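Local coordinates for lipoprotein (Clostridioides difficile, PDB 7RAG), which binds the CwlD amidase as the lipoprotein GerS and activates it allosterically during spore formation, at residues A[145-157]-A[162-174]. Sequence-based numbering, arbitrary orientation.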
ATOM      1  N   ALA A 145       6.750 -29.183 -23.380  1.00 63.55           N
ATOM      2  CA  ALA A 145       5.633 -29.407 -24.283  1.00 64.95           C
ATOM      3  C   ALA A 145       4.596 -30.347 -23.707  1.00 66.21           C
ATOM      4  O   ALA A 145       3.481 -30.394 -24.233  1.00 68.13           O
ATOM      5  CB  ALA A 145       6.125 -29.953 -25.619  1.00 67.84           C
ATOM      6  N   ASP A 146       4.926 -31.084 -22.648  1.00 65.24           N
ATOM      7  CA  ASP A 146       3.983 -31.994 -22.013  1.00 66.08           C
ATOM      8  C   ASP A 146       3.277 -31.369 -20.818  1.00 65.54           C
ATOM      9  O   ASP A 146       2.050 -31.414 -20.722  1.00 66.46           O
ATOM     10  CB  ASP A 146       4.712 -33.261 -21.574  1.00 66.45           C
ATOM     11  CG  ASP A 146       5.203 -34.076 -22.743  1.00 67.53           C
ATOM     12  OD1 ASP A 146       4.394 -34.316 -23.662  1.00 68.67           O
ATOM     13  OD2 ASP A 146       6.398 -34.459 -22.735  1.00 67.42           O
ATOM     14  N   THR A 147       4.034 -30.790 -19.897  1.00 64.25           N
ATOM     15  CA  THR A 147       3.430 -30.130 -18.753  1.00 63.90           C
ATOM     16  C   THR A 147       2.874 -28.753 -19.084  1.00 63.56           C
ATOM     17  O   THR A 147       2.030 -28.249 -18.332  1.00 65.13           O
ATOM     18  CB  THR A 147       4.456 -30.000 -17.630  1.00 63.02           C
ATOM     19  OG1 THR A 147       5.535 -29.137 -18.048  1.00 61.57           O
ATOM     20  CG2 THR A 147       4.997 -31.371 -17.268  1.00 63.51           C
ATOM     21  N   LYS A 148       3.322 -28.137 -20.186  1.00 63.22           N
ATOM     22  CA  LYS A 148       3.077 -26.724 -20.500  1.00 62.86           C
ATOM     23  C   LYS A 148       3.554 -25.801 -19.388  1.00 61.56           C
ATOM     24  O   LYS A 148       3.113 -24.654 -19.305  1.00 61.47           O
ATOM     25  CB  LYS A 148       1.596 -26.444 -20.804  1.00 65.87           C
ATOM     26  CG  LYS A 148       0.859 -27.594 -21.499  1.00 68.26           C
ATOM     27  CD  LYS A 148       0.963 -27.508 -23.001  1.00 66.55           C
ATOM     28  CE  LYS A 148       1.038 -28.879 -23.627  1.00 67.47           C
ATOM     29  NZ  LYS A 148       0.114 -29.860 -23.016  1.00 71.45           N
ATOM     30  N   ASN A 149       4.433 -26.297 -18.492  1.00 60.75           N
ATOM     31  CA  ASN A 149       5.046 -25.399 -17.531  1.00 59.55           C
ATOM     32  C   ASN A 149       6.306 -24.800 -18.142  1.00 62.69           C
ATOM     33  O   ASN A 149       6.995 -25.460 -18.926  1.00 60.14           O
ATOM     34  CB  ASN A 149       5.414 -26.142 -16.242  1.00 59.45           C
ATOM     35  CG  ASN A 149       4.192 -26.684 -15.475  1.00 61.05           C
ATOM     36  OD1 ASN A 149       3.164 -26.015 -15.342  1.00 61.31           O
ATOM     37  ND2 ASN A 149       4.320 -27.897 -14.957  1.00 61.40           N
ATOM     38  N   PRO A 150       6.646 -23.555 -17.821  1.00 60.09           N
ATOM     39  CA  PRO A 150       7.896 -22.986 -18.340  1.00 59.91           C
ATOM     40  C   PRO A 150       9.100 -23.678 -17.721  1.00 56.08           C
ATOM     41  O   PRO A 150       9.121 -23.966 -16.523  1.00 55.86           O
ATOM     42  CB  PRO A 150       7.817 -21.514 -17.919  1.00 55.93           C
ATOM     43  CG  PRO A 150       6.994 -21.534 -16.680  1.00 57.38           C
ATOM     44  CD  PRO A 150       5.981 -22.657 -16.860  1.00 57.63           C
ATOM     45  N   GLU A 151      10.109 -23.953 -18.547  1.00 56.05           N
ATOM     46  CA  GLU A 151      11.350 -24.544 -18.055  1.00 55.75           C
ATOM     47  C   GLU A 151      12.466 -23.517 -17.941  1.00 58.36           C
ATOM     48  O   GLU A 151      13.163 -23.463 -16.923  1.00 54.17           O
ATOM     49  CB  GLU A 151      11.798 -25.694 -18.962  1.00 56.80           C
ATOM     50  CG  GLU A 151      10.778 -26.816 -19.077  1.00 67.53           C
ATOM     51  CD  GLU A 151      11.406 -28.213 -19.143  1.00 75.37           C
ATOM     52  OE1 GLU A 151      12.476 -28.366 -19.773  1.00 81.71           O
ATOM     53  OE2 GLU A 151      10.832 -29.160 -18.555  1.00 69.60           O
ATOM     54  N   LYS A 152      12.637 -22.683 -18.965  1.00 59.35           N
ATOM     55  CA  LYS A 152      13.773 -21.782 -19.027  1.00 54.70           C
ATOM     56  C   LYS A 152      13.377 -20.497 -19.733  1.00 57.48           C
ATOM     57  O   LYS A 152      12.509 -20.488 -20.613  1.00 56.59           O
ATOM     58  CB  LYS A 152      14.950 -22.436 -19.752  1.00 54.72           C
ATOM     59  CG  LYS A 152      16.234 -21.672 -19.628  1.00 57.59           C
ATOM     60  CD  LYS A 152      17.422 -22.474 -20.137  1.00 60.18           C
ATOM     61  CE  LYS A 152      17.411 -22.605 -21.655  1.00 63.05           C
ATOM     62  NZ  LYS A 152      18.743 -23.064 -22.163  1.00 72.56           N
HETATM   63  N   MSE A 153      14.036 -19.412 -19.347  1.00 57.90           N
HETATM   64  CA  MSE A 153      13.861 -18.160 -20.045  1.00 54.29           C
HETATM   65  C   MSE A 153      15.182 -17.447 -20.208  1.00 56.06           C
HETATM   66  O   MSE A 153      15.974 -17.421 -19.277  1.00 58.41           O
HETATM   67  CB  MSE A 153      12.880 -17.266 -19.317  1.00 54.43           C
HETATM   68  CG  MSE A 153      12.558 -16.052 -20.161  1.00 68.06           C
HETATM   69 SE   MSE A 153      11.920 -14.500 -19.172  1.00 95.53          SE
HETATM   70  CE  MSE A 153       9.999 -14.997 -19.054  1.00 56.40           C
ATOM     71  N   GLU A 154      15.433 -16.880 -21.387  1.00 54.84           N
ATOM     72  CA  GLU A 154      16.671 -16.161 -21.663  1.00 55.73           C
ATOM     73  C   GLU A 154      16.368 -14.759 -22.182  1.00 58.30           C
ATOM     74  O   GLU A 154      15.572 -14.592 -23.114  1.00 58.55           O
ATOM     75  CB  GLU A 154      17.535 -16.918 -22.678  1.00 54.90           C
ATOM     76  CG  GLU A 154      17.946 -18.314 -22.231  1.00 54.83           C
ATOM     77  CD  GLU A 154      18.740 -19.067 -23.295  1.00 64.93           C
ATOM     78  OE1 GLU A 154      18.522 -18.818 -24.505  1.00 68.09           O
ATOM     79  OE2 GLU A 154      19.589 -19.910 -22.921  1.00 66.98           O
ATOM     80  N   VAL A 155      16.996 -13.756 -21.576  1.00 53.85           N
ATOM     81  CA  VAL A 155      17.070 -12.421 -22.153  1.00 54.44           C
ATOM     82  C   VAL A 155      18.392 -12.337 -22.916  1.00 56.94           C
ATOM     83  O   VAL A 155      19.473 -12.525 -22.344  1.00 54.88           O
ATOM     84  CB  VAL A 155      16.945 -11.336 -21.069  1.00 58.96           C
ATOM     85  CG1 VAL A 155      16.947  -9.928 -21.674  1.00 53.86           C
ATOM     86  CG2 VAL A 155      15.681 -11.557 -20.246  1.00 51.63           C
ATOM     87  N   LEU A 156      18.309 -12.116 -24.220  1.00 60.88           N
ATOM     88  CA  LEU A 156      19.479 -12.077 -25.085  1.00 61.07           C
ATOM     89  C   LEU A 156      19.801 -10.629 -25.428  1.00 60.34           C
ATOM     90  O   LEU A 156      18.889  -9.819 -25.638  1.00 57.86           O
ATOM     91  CB  LEU A 156      19.245 -12.877 -26.366  1.00 59.01           C
ATOM     92  CG  LEU A 156      18.719 -14.308 -26.239  1.00 63.19           C
ATOM     93  CD1 LEU A 156      18.234 -14.754 -27.598  1.00 61.57           C
ATOM     94  CD2 LEU A 156      19.756 -15.295 -25.693  1.00 58.47           C
ATOM     95  N   ASP A 157      21.094 -10.301 -25.459  1.00 57.73           N
ATOM     96  CA  ASP A 157      21.484  -8.974 -25.907  1.00 65.64           C
ATOM     97  C   ASP A 157      21.380  -8.904 -27.430  1.00 68.76           C
ATOM     98  O   ASP A 157      20.923  -9.837 -28.094  1.00 68.66           O
ATOM     99  CB  ASP A 157      22.878  -8.606 -25.388  1.00 63.10           C
ATOM    100  CG  ASP A 157      23.981  -9.509 -25.904  1.00 65.54           C
ATOM    101  OD1 ASP A 157      23.818 -10.167 -26.948  1.00 67.94           O
ATOM    102  OD2 ASP A 157      25.045  -9.539 -25.253  1.00 68.66           O
ATOM    103  N   PRO A 162      22.853 -14.661 -24.024  1.00 56.92           N
ATOM    104  CA  PRO A 162      22.012 -14.577 -22.825  1.00 58.77           C
ATOM    105  C   PRO A 162      22.657 -13.689 -21.769  1.00 59.50           C
ATOM    106  O   PRO A 162      23.778 -13.937 -21.314  1.00 56.86           O
ATOM    107  CB  PRO A 162      21.914 -16.034 -22.356  1.00 54.96           C
ATOM    108  CG  PRO A 162      22.247 -16.834 -23.532  1.00 56.86           C
ATOM    109  CD  PRO A 162      23.229 -16.047 -24.329  1.00 58.03           C
ATOM    110  N   ARG A 163      21.940 -12.635 -21.386  1.00 56.89           N
ATOM    111  CA  ARG A 163      22.348 -11.832 -20.246  1.00 51.40           C
ATOM    112  C   ARG A 163      21.657 -12.259 -18.970  1.00 50.13           C
ATOM    113  O   ARG A 163      22.242 -12.122 -17.892  1.00 49.28           O
ATOM    114  CB  ARG A 163      22.062 -10.353 -20.505  1.00 51.33           C
ATOM    115  CG  ARG A 163      22.825  -9.803 -21.655  1.00 52.75           C
ATOM    116  CD  ARG A 163      24.249 -10.221 -21.514  1.00 53.70           C
ATOM    117  NE  ARG A 163      25.091  -9.462 -22.414  1.00 65.57           N
ATOM    118  CZ  ARG A 163      26.170  -8.794 -22.047  1.00 57.30           C
ATOM    119  NH1 ARG A 163      26.552  -8.809 -20.777  1.00 52.88           N
ATOM    120  NH2 ARG A 163      26.864  -8.134 -22.971  1.00 55.86           N
ATOM    121  N   PHE A 164      20.410 -12.722 -19.061  1.00 50.17           N
ATOM    122  CA  PHE A 164      19.688 -13.284 -17.929  1.00 49.96           C
ATOM    123  C   PHE A 164      19.197 -14.658 -18.317  1.00 51.09           C
ATOM    124  O   PHE A 164      18.563 -14.804 -19.366  1.00 55.32           O
ATOM    125  CB  PHE A 164      18.471 -12.445 -17.512  1.00 53.76           C
ATOM    126  CG  PHE A 164      18.819 -11.177 -16.849  1.00 49.81           C
ATOM    127  CD1 PHE A 164      18.858 -11.100 -15.465  1.00 47.34           C
ATOM    128  CD2 PHE A 164      19.129 -10.053 -17.610  1.00 48.54           C
ATOM    129  CE1 PHE A 164      19.202  -9.900 -14.847  1.00 49.41           C
ATOM    130  CE2 PHE A 164      19.470  -8.869 -17.004  1.00 49.16           C
ATOM    131  CZ  PHE A 164      19.504  -8.790 -15.617  1.00 49.59           C
ATOM    132  N   THR A 165      19.458 -15.649 -17.465  1.00 51.00           N
ATOM    133  CA  THR A 165      18.952 -17.000 -17.665  1.00 50.53           C
ATOM    134  C   THR A 165      18.173 -17.420 -16.432  1.00 53.48           C
ATOM    135  O   THR A 165      18.747 -17.561 -15.348  1.00 54.62           O
ATOM    136  CB  THR A 165      20.074 -17.998 -17.936  1.00 51.37           C
ATOM    137  OG1 THR A 165      20.842 -17.545 -19.055  1.00 55.09           O
ATOM    138  CG2 THR A 165      19.478 -19.362 -18.271  1.00 52.25           C
ATOM    139  N   VAL A 166      16.880 -17.660 -16.608  1.00 50.91           N
ATOM    140  CA  VAL A 166      16.022 -18.130 -15.543  1.00 51.03           C
ATOM    141  C   VAL A 166      15.709 -19.592 -15.809  1.00 52.76           C
ATOM    142  O   VAL A 166      15.150 -19.929 -16.857  1.00 55.56           O
ATOM    143  CB  VAL A 166      14.729 -17.306 -15.460  1.00 53.37           C
ATOM    144  CG1 VAL A 166      13.815 -17.879 -14.389  1.00 50.80           C
ATOM    145  CG2 VAL A 166      15.037 -15.843 -15.209  1.00 49.34           C
ATOM    146  N   LYS A 167      16.041 -20.454 -14.862  1.00 52.11           N
ATOM    147  CA  LYS A 167      15.620 -21.852 -14.886  1.00 52.52           C
ATOM    148  C   LYS A 167      14.551 -22.046 -13.821  1.00 54.45           C
ATOM    149  O   LYS A 167      14.792 -21.775 -12.635  1.00 53.65           O
ATOM    150  CB  LYS A 167      16.803 -22.797 -14.658  1.00 54.57           C
ATOM    151  CG  LYS A 167      17.682 -23.007 -15.913  1.00 56.68           C
ATOM    152  CD  LYS A 167      19.093 -23.442 -15.560  1.00 65.40           C
ATOM    153  CE  LYS A 167      19.890 -23.874 -16.809  1.00 69.65           C
ATOM    154  NZ  LYS A 167      20.245 -25.359 -16.812  1.00 69.22           N
ATOM    155  N   TYR A 168      13.372 -22.493 -14.250  1.00 54.95           N
ATOM    156  CA  TYR A 168      12.228 -22.683 -13.362  1.00 57.14           C
ATOM    157  C   TYR A 168      12.242 -24.092 -12.768  1.00 54.35           C
ATOM    158  O   TYR A 168      12.187 -25.076 -13.506  1.00 57.48           O
ATOM    159  CB  TYR A 168      10.925 -22.445 -14.126  1.00 54.63           C
ATOM    160  CG  TYR A 168      10.757 -21.051 -14.687  1.00 53.14           C
ATOM    161  CD1 TYR A 168      10.076 -20.061 -13.974  1.00 52.99           C
ATOM    162  CD2 TYR A 168      11.264 -20.726 -15.944  1.00 55.68           C
ATOM    163  CE1 TYR A 168       9.923 -18.783 -14.498  1.00 52.65           C
ATOM    164  CE2 TYR A 168      11.107 -19.460 -16.485  1.00 52.68           C
ATOM    165  CZ  TYR A 168      10.439 -18.493 -15.758  1.00 52.49           C
ATOM    166  OH  TYR A 168      10.303 -17.240 -16.304  1.00 56.62           O
ATOM    167  N   LYS A 169      12.288 -24.182 -11.440  1.00 54.62           N
ATOM    168  CA  LYS A 169      12.265 -25.444 -10.707  1.00 56.77           C
ATOM    169  C   LYS A 169      11.052 -25.484  -9.778  1.00 58.77           C
ATOM    170  O   LYS A 169      10.651 -24.457  -9.224  1.00 56.56           O
ATOM    171  CB  LYS A 169      13.566 -25.634  -9.876  1.00 57.39           C
ATOM    172  CG  LYS A 169      14.881 -25.558 -10.683  1.00 58.04           C
ATOM    173  CD  LYS A 169      15.241 -26.893 -11.338  1.00 59.44           C
ATOM    174  CE  LYS A 169      16.191 -26.714 -12.506  1.00 59.76           C
ATOM    175  NZ  LYS A 169      15.486 -26.098 -13.676  1.00 70.45           N
ATOM    176  N   ASP A 170      10.470 -26.677  -9.606  1.00 58.07           N
ATOM    177  CA  ASP A 170       9.402 -26.924  -8.630  1.00 59.35           C
ATOM    178  C   ASP A 170       8.133 -26.141  -8.956  1.00 59.39           C
ATOM    179  O   ASP A 170       7.491 -25.598  -8.052  1.00 60.81           O
ATOM    180  CB  ASP A 170       9.839 -26.600  -7.196  1.00 59.78           C
ATOM    181  CG  ASP A 170      11.092 -27.337  -6.766  1.00 67.86           C
ATOM    182  OD1 ASP A 170      11.332 -28.463  -7.259  1.00 69.12           O
ATOM    183  OD2 ASP A 170      11.837 -26.784  -5.916  1.00 73.40           O
ATOM    184  N   PHE A 171       7.755 -26.096 -10.238  1.00 60.81           N
ATOM    185  CA  PHE A 171       6.630 -25.272 -10.673  1.00 59.34           C
ATOM    186  C   PHE A 171       5.304 -25.929 -10.307  1.00 62.85           C
ATOM    187  O   PHE A 171       4.999 -27.028 -10.777  1.00 70.77           O
ATOM    188  CB  PHE A 171       6.678 -25.030 -12.176  1.00 58.16           C
ATOM    189  CG  PHE A 171       5.760 -23.940 -12.624  1.00 64.31           C
ATOM    190  CD1 PHE A 171       6.196 -22.621 -12.664  1.00 60.69           C
ATOM    191  CD2 PHE A 171       4.446 -24.217 -12.968  1.00 64.76           C
ATOM    192  CE1 PHE A 171       5.347 -21.607 -13.063  1.00 60.40           C
ATOM    193  CE2 PHE A 171       3.589 -23.204 -13.368  1.00 63.15           C
ATOM    194  CZ  PHE A 171       4.042 -21.898 -13.415  1.00 60.74           C
ATOM    195  N   GLU A 172       4.497 -25.244  -9.508  1.00 64.19           N
ATOM    196  CA  GLU A 172       3.154 -25.707  -9.195  1.00 68.77           C
ATOM    197  C   GLU A 172       2.170 -24.567  -9.424  1.00 66.73           C
ATOM    198  O   GLU A 172       2.528 -23.395  -9.284  1.00 65.73           O
ATOM    199  CB  GLU A 172       3.079 -26.222  -7.746  1.00 75.27           C
ATOM    200  CG  GLU A 172       3.322 -25.140  -6.701  1.00 80.12           C
ATOM    201  CD  GLU A 172       3.673 -25.696  -5.327  1.00 96.30           C
ATOM    202  OE1 GLU A 172       4.196 -26.835  -5.259  1.00100.32           O
ATOM    203  OE2 GLU A 172       3.428 -24.988  -4.317  1.00100.17           O
ATOM    204  N   TYR A 173       0.933 -24.912  -9.792  1.00 69.02           N
ATOM    205  CA  TYR A 173      -0.109 -23.915 -10.011  1.00 68.87           C
ATOM    206  C   TYR A 173      -1.467 -24.455  -9.570  1.00 68.28           C
ATOM    207  O   TYR A 173      -1.662 -25.662  -9.406  1.00 69.12           O
ATOM    208  CB  TYR A 173      -0.183 -23.463 -11.481  1.00 65.27           C
ATOM    209  CG  TYR A 173      -0.570 -24.562 -12.424  1.00 66.93           C
ATOM    210  CD1 TYR A 173      -1.904 -24.821 -12.723  1.00 69.52           C
ATOM    211  CD2 TYR A 173       0.397 -25.361 -13.001  1.00 64.44           C
ATOM    212  CE1 TYR A 173      -2.256 -25.851 -13.580  1.00 68.05           C
ATOM    213  CE2 TYR A 173       0.063 -26.384 -13.855  1.00 65.61           C
ATOM    214  CZ  TYR A 173      -1.261 -26.634 -14.145  1.00 70.67           C
ATOM    215  OH  TYR A 173      -1.574 -27.682 -14.998  1.00 69.27           O
ATOM    216  N   ARG A 174      -2.397 -23.524  -9.359  1.00 74.89           N
ATOM    217  CA  ARG A 174      -3.813 -23.808  -9.164  1.00 74.18           C
ATOM    218  C   ARG A 174      -4.628 -22.976 -10.162  1.00 75.77           C
ATOM    219  O   ARG A 174      -5.305 -23.517 -11.045  1.00 80.85           O
ATOM    220  CB  ARG A 174      -4.244 -23.488  -7.736  1.00 75.95           C
ATOM    221  CG  ARG A 174      -3.359 -24.068  -6.644  1.00 75.59           C
ATOM    222  CD  ARG A 174      -3.831 -23.610  -5.246  1.00 83.03           C
ATOM    223  NE  ARG A 174      -2.740 -22.993  -4.486  1.00 88.46           N
ATOM    224  CZ  ARG A 174      -2.872 -22.380  -3.309  1.00 87.24           C
ATOM    225  NH1 ARG A 174      -4.063 -22.298  -2.721  1.00 88.90           N
ATOM    226  NH2 ARG A 174      -1.800 -21.849  -2.718  1.00 82.03           N
TER
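Pro-150 packs against two aromatic rings, Tyr-168 and Phe-171, on either side of the corner at Asp-170. Its CB lies over one face of Tyr-168, 4.2 Å from the ring centroid. Its CD lies over the centre of the Phe-171 ring, 4.0 Å from that centroid. Val-166 CG1, on the same strand as Tyr-168, lies toward the rim of the opposite face. The tyrosine CG is anti to its carbonyl carbon (chi1 -62°), which brings the CD2 edge alongside the backbone of Glu-151 and Lys-152. Tyr-168 OH meets selenomethionine Met-153 CE at 3.6 Å and hydrogen-bonds to Gly-102 O.

The backbones form an antiparallel hairpin. Met-153 and Val-166 are a hydrogen-bonded pair, with 2.8 Å from Met-153 N to Val-166 O and a second bond in return. A classic beta bulge follows, where Arg-163 and Phe-164 both face Val-155. Val-155 O accepts from Arg-163 N at 2.6 Å and only weakly from Phe-164 N.

From the bulge, the Arg-163 chain bends at chi2 (-48°) and turns NE and NH2 side-on to Asp-157. Both nitrogens bind OD2, with NE at 2.8 Å. The other oxygen, OD1, accepts from Val-161 N inside the turn, and Arg-163 NH1 bonds to Val-34 O of the second subunit.

Strand 138-144 flanks strand 150-156, while a strand of the second GerS subunit pairs with 162-173 and continues the sheet. Met-153, Val-155, Phe-164 and Val-166 share one buried face of the hairpin. At its turn, one arginine holds both Asp-157 and a carbonyl of the neighbouring chain.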